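PDB 4DNG: uncharacterized aldehyde dehydrogenase AldY from Bacillus subtilis, which probably oxidises aldehydes to carboxylates with NAD(+) as acceptor, and may help protect cells against stress from ethanol and related compounds. Local coordinates for residues A[134-140]-A[472-478]; A[399-403]-A[424-429]; A[46-50]-A[217-221]. All coordinates share one frame; numbering follows the deposited sequence.

How the contacts relate
The three contacts lie in different parts of an aldehyde dehydrogenase subunit and do not touch. Contact 1 pairs two of the strands of a projecting beta arm, its centre about 39 Å from that of the chain; contact 2, in the catalytic half, packs one helix against the end of another and the turn after it. Their centres are about 44 Å apart within one chain, yet both meet the second subunit, where Lys472 of the arm reaches Ile428 of the partner's contact 2. Contact 3, across the chain's centre from contact 2, lies near the NAD(+) site inferred by similarity: the side chain of Met218 is about 9 Å from that of Val235. Later residues of strand 135-150 pack against contact 3.

Contact 1. Residues A[134-140]-A[472-478]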
loop_
_atom_site.group_PDB
_atom_site.type_symbol
_atom_site.label_atom_id
_atom_site.label_comp_id
_atom_site.label_asym_id
_atom_site.label_seq_id
_atom_site.Cartn_x
_atom_site.Cartn_y
_atom_site.Cartn_z
ATOM N N GLY A 134 4.648 17.636 29.185
ATOM C CA GLY A 134 3.619 18.559 28.751
ATOM C C GLY A 134 3.163 18.245 27.346
ATOM O O GLY A 134 2.246 18.855 26.811
ATOM N N LYS A 135 3.812 17.249 26.773
ATOM C CA LYS A 135 3.517 16.756 25.433
ATOM C C LYS A 135 2.520 15.585 25.450
ATOM O O LYS A 135 2.617 14.684 26.286
ATOM C CB LYS A 135 4.820 16.364 24.720
ATOM C CG LYS A 135 4.625 15.881 23.293
ATOM C CD LYS A 135 5.903 15.972 22.483
ATOM C CE LYS A 135 5.557 16.031 21.009
ATOM N NZ LYS A 135 6.725 16.361 20.155
ATOM N N THR A 136 1.564 15.620 24.522
ATOM C CA THR A 136 0.557 14.570 24.374
ATOM C C THR A 136 0.500 14.159 22.921
ATOM O O THR A 136 0.374 15.009 22.036
ATOM C CB THR A 136 -0.842 15.054 24.808
ATOM O OG1 THR A 136 -0.773 15.590 26.138
ATOM C CG2 THR A 136 -1.850 13.916 24.785
ATOM N N ASN A 137 0.607 12.851 22.691
ATOM C CA ASN A 137 0.457 12.255 21.368
ATOM C C ASN A 137 -0.857 11.483 21.251
ATOM O O ASN A 137 -1.064 10.487 21.943
ATOM C CB ASN A 137 1.636 11.328 21.056
ATOM C CG ASN A 137 2.959 12.065 21.004
ATOM O OD1 ASN A 137 3.076 13.109 20.369
ATOM N ND2 ASN A 137 3.969 11.517 21.670
ATOM N N LYS A 138 -1.736 11.957 20.371
ATOM C CA LYS A 138 -3.047 11.361 20.160
ATOM C C LYS A 138 -3.230 10.888 18.731
ATOM O O LYS A 138 -2.903 11.594 17.774
ATOM C CB LYS A 138 -4.149 12.355 20.499
ATOM C CG LYS A 138 -4.428 12.487 21.983
ATOM C CD LYS A 138 -5.708 13.254 22.217
ATOM C CE LYS A 138 -5.467 14.744 22.101
ATOM N NZ LYS A 138 -6.685 15.461 22.601
ATOM N N ILE A 139 -3.759 9.680 18.602
ATOM C CA ILE A 139 -4.014 9.093 17.306
ATOM C C ILE A 139 -5.517 8.948 17.123
ATOM O O ILE A 139 -6.217 8.447 18.004
ATOM C CB ILE A 139 -3.278 7.752 17.144
ATOM C CG1 ILE A 139 -1.765 7.996 17.182
ATOM C CG2 ILE A 139 -3.687 7.068 15.848
ATOM C CD1 ILE A 139 -0.947 6.787 17.580
ATOM N N TYR A 140 -5.997 9.427 15.982
ATOM C CA TYR A 140 -7.398 9.351 15.639
ATOM C C TYR A 140 -7.588 8.495 14.414
ATOM O O TYR A 140 -6.714 8.418 13.540
ATOM C CB TYR A 140 -7.952 10.731 15.347
ATOM C CG TYR A 140 -7.871 11.678 16.498
ATOM C CD1 TYR A 140 -6.661 12.260 16.854
ATOM C CD2 TYR A 140 -9.012 12.020 17.223
ATOM C CE1 TYR A 140 -6.581 13.143 17.911
ATOM C CE2 TYR A 140 -8.942 12.910 18.282
ATOM C CZ TYR A 140 -7.718 13.465 18.617
ATOM O OH TYR A 140 -7.616 14.345 19.669
ATOM N N LYS A 472 -4.655 9.417 11.909
ATOM C CA LYS A 472 -4.250 10.804 12.091
ATOM C C LYS A 472 -3.574 11.018 13.449
ATOM O O LYS A 472 -4.119 10.652 14.497
ATOM C CB LYS A 472 -5.434 11.772 11.882
ATOM C CG LYS A 472 -5.149 13.243 12.213
ATOM C CD LYS A 472 -4.312 13.954 11.167
ATOM C CE LYS A 472 -3.769 15.288 11.666
ATOM N NZ LYS A 472 -3.568 16.303 10.585
ATOM N N TRP A 473 -2.391 11.631 13.412
ATOM C CA TRP A 473 -1.591 11.848 14.601
ATOM C C TRP A 473 -1.478 13.319 14.914
ATOM O O TRP A 473 -1.172 14.132 14.048
ATOM C CB TRP A 473 -0.230 11.162 14.441
ATOM C CG TRP A 473 0.779 11.470 15.524
ATOM C CD1 TRP A 473 0.722 11.113 16.874
ATOM C CD2 TRP A 473 2.047 12.206 15.379
ATOM N NE1 TRP A 473 1.827 11.576 17.553
ATOM C CE2 TRP A 473 2.659 12.238 16.718
ATOM C CE3 TRP A 473 2.708 12.823 14.318
ATOM C CZ2 TRP A 473 3.881 12.857 16.951
ATOM C CZ3 TRP A 473 3.934 13.449 14.567
ATOM C CH2 TRP A 473 4.505 13.466 15.854
ATOM N N ILE A 474 -1.753 13.677 16.164
ATOM C CA ILE A 474 -1.671 15.062 16.603
ATOM C C ILE A 474 -0.856 15.162 17.889
ATOM O O ILE A 474 -1.141 14.450 18.851
ATOM C CB ILE A 474 -3.078 15.669 16.803
ATOM C CG1 ILE A 474 -3.905 15.518 15.508
ATOM C CG2 ILE A 474 -2.982 17.123 17.271
ATOM C CD1 ILE A 474 -5.381 15.758 15.681
ATOM N N SER A 475 0.173 16.014 17.887
ATOM C CA SER A 475 0.919 16.357 19.108
ATOM C C SER A 475 0.488 17.712 19.628
ATOM O O SER A 475 0.511 18.688 18.874
ATOM C CB SER A 475 2.431 16.389 18.856
ATOM O OG SER A 475 2.860 15.188 18.256
ATOM N N ILE A 476 0.095 17.772 20.901
ATOM C CA ILE A 476 -0.186 19.060 21.563
ATOM C C ILE A 476 0.860 19.365 22.645
ATOM O O ILE A 476 1.384 18.453 23.291
ATOM C CB ILE A 476 -1.636 19.172 22.131
ATOM C CG1 ILE A 476 -1.750 18.576 23.545
ATOM C CG2 ILE A 476 -2.668 18.561 21.186
ATOM C CD1 ILE A 476 -1.606 19.570 24.688
ATOM N N GLN A 477 1.141 20.655 22.833
ATOM C CA GLN A 477 2.169 21.124 23.750
ATOM C C GLN A 477 1.571 22.076 24.769
ATOM O O GLN A 477 0.817 22.976 24.399
ATOM C CB GLN A 477 3.251 21.859 22.958
ATOM C CG GLN A 477 4.620 21.872 23.615
ATOM C CD GLN A 477 5.272 20.507 23.568
ATOM O OE1 GLN A 477 5.497 19.948 22.490
ATOM N NE2 GLN A 477 5.568 19.955 24.736
ATOM N N LYS A 478 1.914 21.872 26.045
ATOM C CA LYS A 478 1.591 22.811 27.130
ATOM C C LYS A 478 2.805 23.661 27.487
ATOM O O LYS A 478 3.012 24.731 26.922
ATOM C CB LYS A 478 1.122 22.066 28.383
ATOM C CG LYS A 478 -0.197 21.332 28.225
ATOM C CD LYS A 478 -0.236 20.095 29.105
ATOM C CE LYS A 478 -1.104 19.021 28.470
ATOM N NZ LYS A 478 -0.695 17.660 28.913
#
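With CG of Trp473 anti to the backbone N (chi1 172°) and CG of Asn137 beside its own N (chi1 -63°), indole and carboxamide run side by side from the same face of the strand pair. Asn137 CB meets the edge of the indole in its plane, 3.5 Å from Trp473 NE1, and Ile139 CG1 lies 4.0 Å from Trp473 CD1. Asn137 ND2 bonds to Ser130 OG and Val128 O, which fixes the amide.

On the reverse face, Ile474 CD1 meets Tyr140 CE1 at 3.6 Å, the two side chains crossing at about a right angle, while Thr136 and Ile476 lie alongside each other, CB of the first 3.9 Å from CG1 of the second. The antiparallel ladder is regular: Thr136-Ile476, Lys138-Ile474 and Tyr140-Lys472 are hydrogen-bonded pairs, the last the tightest, with Tyr140 N 2.7 Å from Lys472 O. At the far end, where Lys478 N bonds to Gly134 O, Lys478 NZ makes a weak bond to Thr136 OG1.

A projecting beta arm of this kind is the oligomerisation element of aldehyde dehydrogenases. Lys138 and Tyr140 both bind Glu422 of the second subunit, and Lys472 NZ reaches Thr433 of that chain. Strand 135-150 has strand 125-126 on its other side, and residues 473-476 of strand 469-477 form a parallel ladder with a strand of the second subunit, carrying the sheet across the dimer interface.

Contact 2. Residues A[399-403]-A[424-429]; sequences IDMAN and FALQID
Ile399, Asn403 and Ile428 carry most of this contact between the last turn of helix 395-403 and the end of helix 418-425 with the turn after it. In Ile399 a chi1 of -50° sets CG1 beside the backbone N and CG2 anti to it, sending one branch to Phe424 and the other to Ile428. CG1 lies over one face of the Phe424 ring, a CH-pi contact 3.8 Å from the centroid, and Ile399 CD1 lies along the ring's attachment to the chain. CG2 of Ile399 stops 3.8 Å from Ile428 CG1. Ala402 adds a looser contact with the end of the Ile428 side chain.

Asn403 supplies the polar part. Its ND2 gives a nearly straight bond (174°) to Gln427 O at 2.8 Å, with the acceptor in the plane of the amide. Asn403 OD1 takes the N-H of Asp429, N to OD1 2.9 Å, in the carbonyl plane. Both halves of the carboxamide thus bridge the backbone on the two flanks of Ile428, at the exit of the type I turn from Ala425 to Ile428.

In sequence the helices come before and after strand 410-414 of the catalytic-domain sheet; strands 410-414 and 432-435 are parallel, joined by helix 418-425 in a beta-alpha-beta crossover. Asp429 also makes a salt bridge with Arg225 of the second subunit. Asn403, gripped at both ends, can hardly turn, and it gives Gln427 O and Asp429 N a hydrogen-bonding partner where the chain leaves the turn.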
loop_
_atom_site.group_PDB
_atom_site.type_symbol
_atom_site.label_atom_id
_atom_site.label_comp_id
_atom_site.label_asym_id
_atom_site.label_seq_id
_atom_site.Cartn_x
_atom_site.Cartn_y
_atom_site.Cartn_z
ATOM N N ILE A 399 3.998 -29.288 -1.726
ATOM C CA ILE A 399 4.015 -27.931 -1.208
ATOM C C ILE A 399 4.918 -27.046 -2.070
ATOM O O ILE A 399 4.558 -25.896 -2.353
ATOM C CB ILE A 399 4.443 -27.904 0.276
ATOM C CG1 ILE A 399 3.620 -28.916 1.111
ATOM C CG2 ILE A 399 4.373 -26.490 0.850
ATOM C CD1 ILE A 399 2.110 -28.754 1.100
ATOM N N ASP A 400 6.064 -27.576 -2.515
ATOM C CA ASP A 400 6.900 -26.859 -3.496
ATOM C C ASP A 400 6.113 -26.513 -4.778
ATOM O O ASP A 400 6.086 -25.348 -5.198
ATOM C CB ASP A 400 8.177 -27.632 -3.839
ATOM C CG ASP A 400 9.157 -27.689 -2.676
ATOM O OD1 ASP A 400 8.980 -26.920 -1.702
ATOM O OD2 ASP A 400 10.104 -28.513 -2.729
ATOM N N MET A 401 5.458 -27.515 -5.370
ATOM C CA MET A 401 4.629 -27.327 -6.571
ATOM C C MET A 401 3.520 -26.290 -6.395
ATOM O O MET A 401 3.170 -25.578 -7.349
ATOM C CB MET A 401 4.024 -28.659 -7.029
ATOM C CG MET A 401 5.020 -29.618 -7.656
ATOM S SD MET A 401 4.249 -31.190 -8.080
ATOM C CE MET A 401 5.264 -31.720 -9.473
ATOM N N ALA A 402 2.977 -26.207 -5.176
ATOM C CA ALA A 402 1.929 -25.229 -4.829
ATOM C C ALA A 402 2.472 -23.805 -4.801
ATOM O O ALA A 402 1.778 -22.870 -5.188
ATOM C CB ALA A 402 1.291 -25.573 -3.492
ATOM N N ASN A 403 3.688 -23.673 -4.309
ATOM C CA ASN A 403 4.401 -22.422 -4.274
ATOM C C ASN A 403 4.737 -21.878 -5.644
ATOM O O ASN A 403 4.665 -20.692 -5.873
ATOM C CB ASN A 403 5.665 -22.568 -3.440
ATOM C CG ASN A 403 5.461 -22.157 -2.008
ATOM O OD1 ASN A 403 4.683 -21.268 -1.717
ATOM N ND2 ASN A 403 6.171 -22.800 -1.108
ATOM N N PHE A 424 3.284 -26.833 7.063
ATOM C CA PHE A 424 3.387 -26.730 5.614
ATOM C C PHE A 424 2.647 -25.486 5.129
ATOM O O PHE A 424 3.094 -24.812 4.198
ATOM C CB PHE A 424 2.816 -27.976 4.924
ATOM C CG PHE A 424 3.810 -29.099 4.752
ATOM C CD1 PHE A 424 5.062 -28.869 4.177
ATOM C CD2 PHE A 424 3.482 -30.402 5.144
ATOM C CE1 PHE A 424 5.967 -29.911 4.010
ATOM C CE2 PHE A 424 4.384 -31.449 4.973
ATOM C CZ PHE A 424 5.627 -31.204 4.403
ATOM N N ALA A 425 1.503 -25.210 5.757
ATOM C CA ALA A 425 0.731 -23.998 5.501
ATOM C C ALA A 425 1.634 -22.781 5.670
ATOM O O ALA A 425 1.553 -21.830 4.901
ATOM C CB ALA A 425 -0.456 -23.909 6.451
ATOM N N LEU A 426 2.504 -22.839 6.671
ATOM C CA LEU A 426 3.466 -21.780 6.932
ATOM C C LEU A 426 4.586 -21.683 5.891
ATOM O O LEU A 426 5.406 -20.772 5.947
ATOM C CB LEU A 426 4.058 -21.953 8.333
ATOM C CG LEU A 426 3.138 -21.444 9.449
ATOM C CD1 LEU A 426 3.648 -21.840 10.832
ATOM C CD2 LEU A 426 2.930 -19.937 9.354
ATOM N N GLN A 427 4.599 -22.606 4.935
ATOM C CA GLN A 427 5.675 -22.704 3.954
ATOM C C GLN A 427 5.235 -22.266 2.580
ATOM O O GLN A 427 6.017 -22.304 1.630
ATOM C CB GLN A 427 6.135 -24.147 3.876
ATOM C CG GLN A 427 7.599 -24.332 3.583
ATOM C CD GLN A 427 8.036 -25.700 3.990
ATOM O OE1 GLN A 427 8.800 -26.354 3.290
ATOM N NE2 GLN A 427 7.523 -26.161 5.124
ATOM N N ILE A 428 3.968 -21.877 2.478
ATOM C CA ILE A 428 3.361 -21.423 1.235
ATOM C C ILE A 428 3.230 -19.902 1.219
ATOM O O ILE A 428 2.586 -19.317 2.111
ATOM C CB ILE A 428 1.957 -22.035 1.057
ATOM C CG1 ILE A 428 2.041 -23.560 1.069
ATOM C CG2 ILE A 428 1.282 -21.522 -0.223
ATOM C CD1 ILE A 428 0.753 -24.259 0.675
ATOM N N ASP A 429 3.832 -19.274 0.202
ATOM C CA ASP A 429 3.663 -17.836 -0.059
ATOM C C ASP A 429 2.279 -17.582 -0.590
ATOM O O ASP A 429 2.011 -17.694 -1.791
ATOM C CB ASP A 429 4.711 -17.298 -1.031
ATOM C CG ASP A 429 6.010 -16.952 -0.347
ATOM O OD1 ASP A 429 5.982 -16.570 0.848
ATOM O OD2 ASP A 429 7.064 -17.055 -1.007
#

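Contact 3. Residues A[46-50]-A[217-221]; sequences LEDAF and GMLTN
Leu46 and Phe50, one turn apart on helix 43-60, press against the short, weakly bonded helix 217-220. Leu46, whose chi1 of -177° swings CG away from its own N, spreads both methyls over that helix: CD2 rests 3.5 Å from Gly217 C, and CD1 is 3.6 Å from Met218 SD. The approach is tight enough that a CB on Gly217 would run into Leu46 CD2.

Phe50 fills the next place. Its CE2 sits 3.6 Å from Gly217 O, and its CD2 lies 3.5 Å from Asn221 ND2, where ring and amide slide past each other in opposite directions with planes 44° apart. Met218 SD stands obliquely to the same ring, 5.3 Å from the centroid, in a long Met-aromatic contact.

Behind this shell lies the Rossmann-like NAD(+)-binding domain of the aldehyde dehydrogenase fold. Helix 43-60 lies over its parallel strands: Phe50 reaches Val146 and Ser148 of strand 135-150, and Leu46 and Phe50 both meet Val175 of strand 173-177. An alanine in place of Phe50 would remove the ring and is likely to leave Met218 and Asn221 without their aromatic neighbour and open a gap over Val146 and Val175.

Other bonds set the second segment in position. Asn221 OD1 accepts from Ile223 N, which fixes the amide beside the ring, and Asn221 O is held by Lys248. Met218 O takes a bond from Ser148 OG, while its bent side chain extends to Ile150 and Lys177.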
loop_
_atom_site.group_PDB
_atom_site.type_symbol
_atom_site.label_atom_id
_atom_site.label_comp_id
_atom_site.label_asym_id
_atom_site.label_seq_id
_atom_site.Cartn_x
_atom_site.Cartn_y
_atom_site.Cartn_z
ATOM N N LEU A 46 -19.056 10.434 -14.955
ATOM C CA LEU A 46 -18.166 9.830 -13.949
ATOM C C LEU A 46 -17.476 10.909 -13.141
ATOM O O LEU A 46 -17.480 10.862 -11.913
ATOM C CB LEU A 46 -17.135 8.882 -14.591
ATOM C CG LEU A 46 -16.141 8.096 -13.722
ATOM C CD1 LEU A 46 -16.845 7.161 -12.747
ATOM C CD2 LEU A 46 -15.152 7.328 -14.595
ATOM N N GLU A 47 -16.903 11.893 -13.831
ATOM C CA GLU A 47 -16.306 13.042 -13.137
ATOM C C GLU A 47 -17.315 13.778 -12.249
ATOM O O GLU A 47 -16.979 14.103 -11.120
ATOM C CB GLU A 47 -15.606 13.992 -14.099
ATOM C CG GLU A 47 -14.420 13.374 -14.820
ATOM C CD GLU A 47 -14.234 13.921 -16.231
ATOM O OE1 GLU A 47 -15.179 14.533 -16.768
ATOM O OE2 GLU A 47 -13.154 13.733 -16.823
ATOM N N ASP A 48 -18.541 14.025 -12.722
ATOM C CA ASP A 48 -19.576 14.557 -11.815
ATOM C C ASP A 48 -19.692 13.682 -10.551
ATOM O O ASP A 48 -19.671 14.188 -9.422
ATOM C CB ASP A 48 -20.944 14.647 -12.487
ATOM C CG ASP A 48 -21.001 15.674 -13.604
ATOM O OD1 ASP A 48 -20.064 16.491 -13.750
ATOM O OD2 ASP A 48 -22.009 15.651 -14.342
ATOM N N ALA A 49 -19.782 12.368 -10.761
ATOM C CA ALA A 49 -19.979 11.397 -9.692
ATOM C C ALA A 49 -18.862 11.422 -8.653
ATOM O O ALA A 49 -19.132 11.437 -7.451
ATOM C CB ALA A 49 -20.142 10.009 -10.280
ATOM N N PHE A 50 -17.612 11.426 -9.106
ATOM C CA PHE A 50 -16.497 11.652 -8.192
ATOM C C PHE A 50 -16.613 12.994 -7.429
ATOM O O PHE A 50 -16.433 13.024 -6.213
ATOM C CB PHE A 50 -15.156 11.526 -8.923
ATOM C CG PHE A 50 -14.674 10.097 -9.054
ATOM C CD1 PHE A 50 -14.483 9.310 -7.921
ATOM C CD2 PHE A 50 -14.418 9.537 -10.310
ATOM C CE1 PHE A 50 -14.036 7.997 -8.021
ATOM C CE2 PHE A 50 -13.985 8.220 -10.413
ATOM C CZ PHE A 50 -13.785 7.444 -9.263
ATOM N N GLY A 217 -10.714 6.548 -16.546
ATOM C CA GLY A 217 -11.540 7.343 -15.614
ATOM C C GLY A 217 -11.698 6.915 -14.149
ATOM O O GLY A 217 -11.763 7.768 -13.267
ATOM N N MET A 218 -11.757 5.608 -13.870
ATOM C CA MET A 218 -11.847 5.130 -12.493
ATOM C C MET A 218 -10.492 5.229 -11.771
ATOM O O MET A 218 -10.423 5.094 -10.539
ATOM C CB MET A 218 -12.353 3.682 -12.475
ATOM C CG MET A 218 -13.794 3.498 -12.961
ATOM S SD MET A 218 -14.985 4.201 -11.804
ATOM C CE MET A 218 -14.832 3.165 -10.375
ATOM N N LEU A 219 -9.432 5.503 -12.543
ATOM C CA LEU A 219 -8.073 5.343 -12.097
ATOM C C LEU A 219 -7.365 6.675 -11.954
ATOM O O LEU A 219 -6.608 6.889 -11.000
ATOM C CB LEU A 219 -7.307 4.463 -13.089
ATOM C CG LEU A 219 -7.830 3.071 -13.501
ATOM C CD1 LEU A 219 -6.763 2.293 -14.280
ATOM C CD2 LEU A 219 -8.306 2.255 -12.311
ATOM N N THR A 220 -7.632 7.569 -12.898
ATOM C CA THR A 220 -6.876 8.812 -13.095
ATOM C C THR A 220 -7.433 9.999 -12.312
ATOM O O THR A 220 -6.741 10.997 -12.070
ATOM C CB THR A 220 -6.929 9.214 -14.581
ATOM O OG1 THR A 220 -6.285 8.208 -15.370
ATOM C CG2 THR A 220 -6.190 10.515 -14.786
ATOM N N ASN A 221 -8.710 9.925 -11.966
ATOM C CA ASN A 221 -9.334 11.032 -11.315
ATOM C C ASN A 221 -8.536 11.285 -10.040
ATOM O O ASN A 221 -8.253 10.336 -9.286
ATOM C CB ASN A 221 -10.809 10.732 -11.024
ATOM C CG ASN A 221 -11.574 11.968 -10.591
ATOM O OD1 ASN A 221 -11.226 12.597 -9.602
ATOM N ND2 ASN A 221 -12.609 12.322 -11.330
#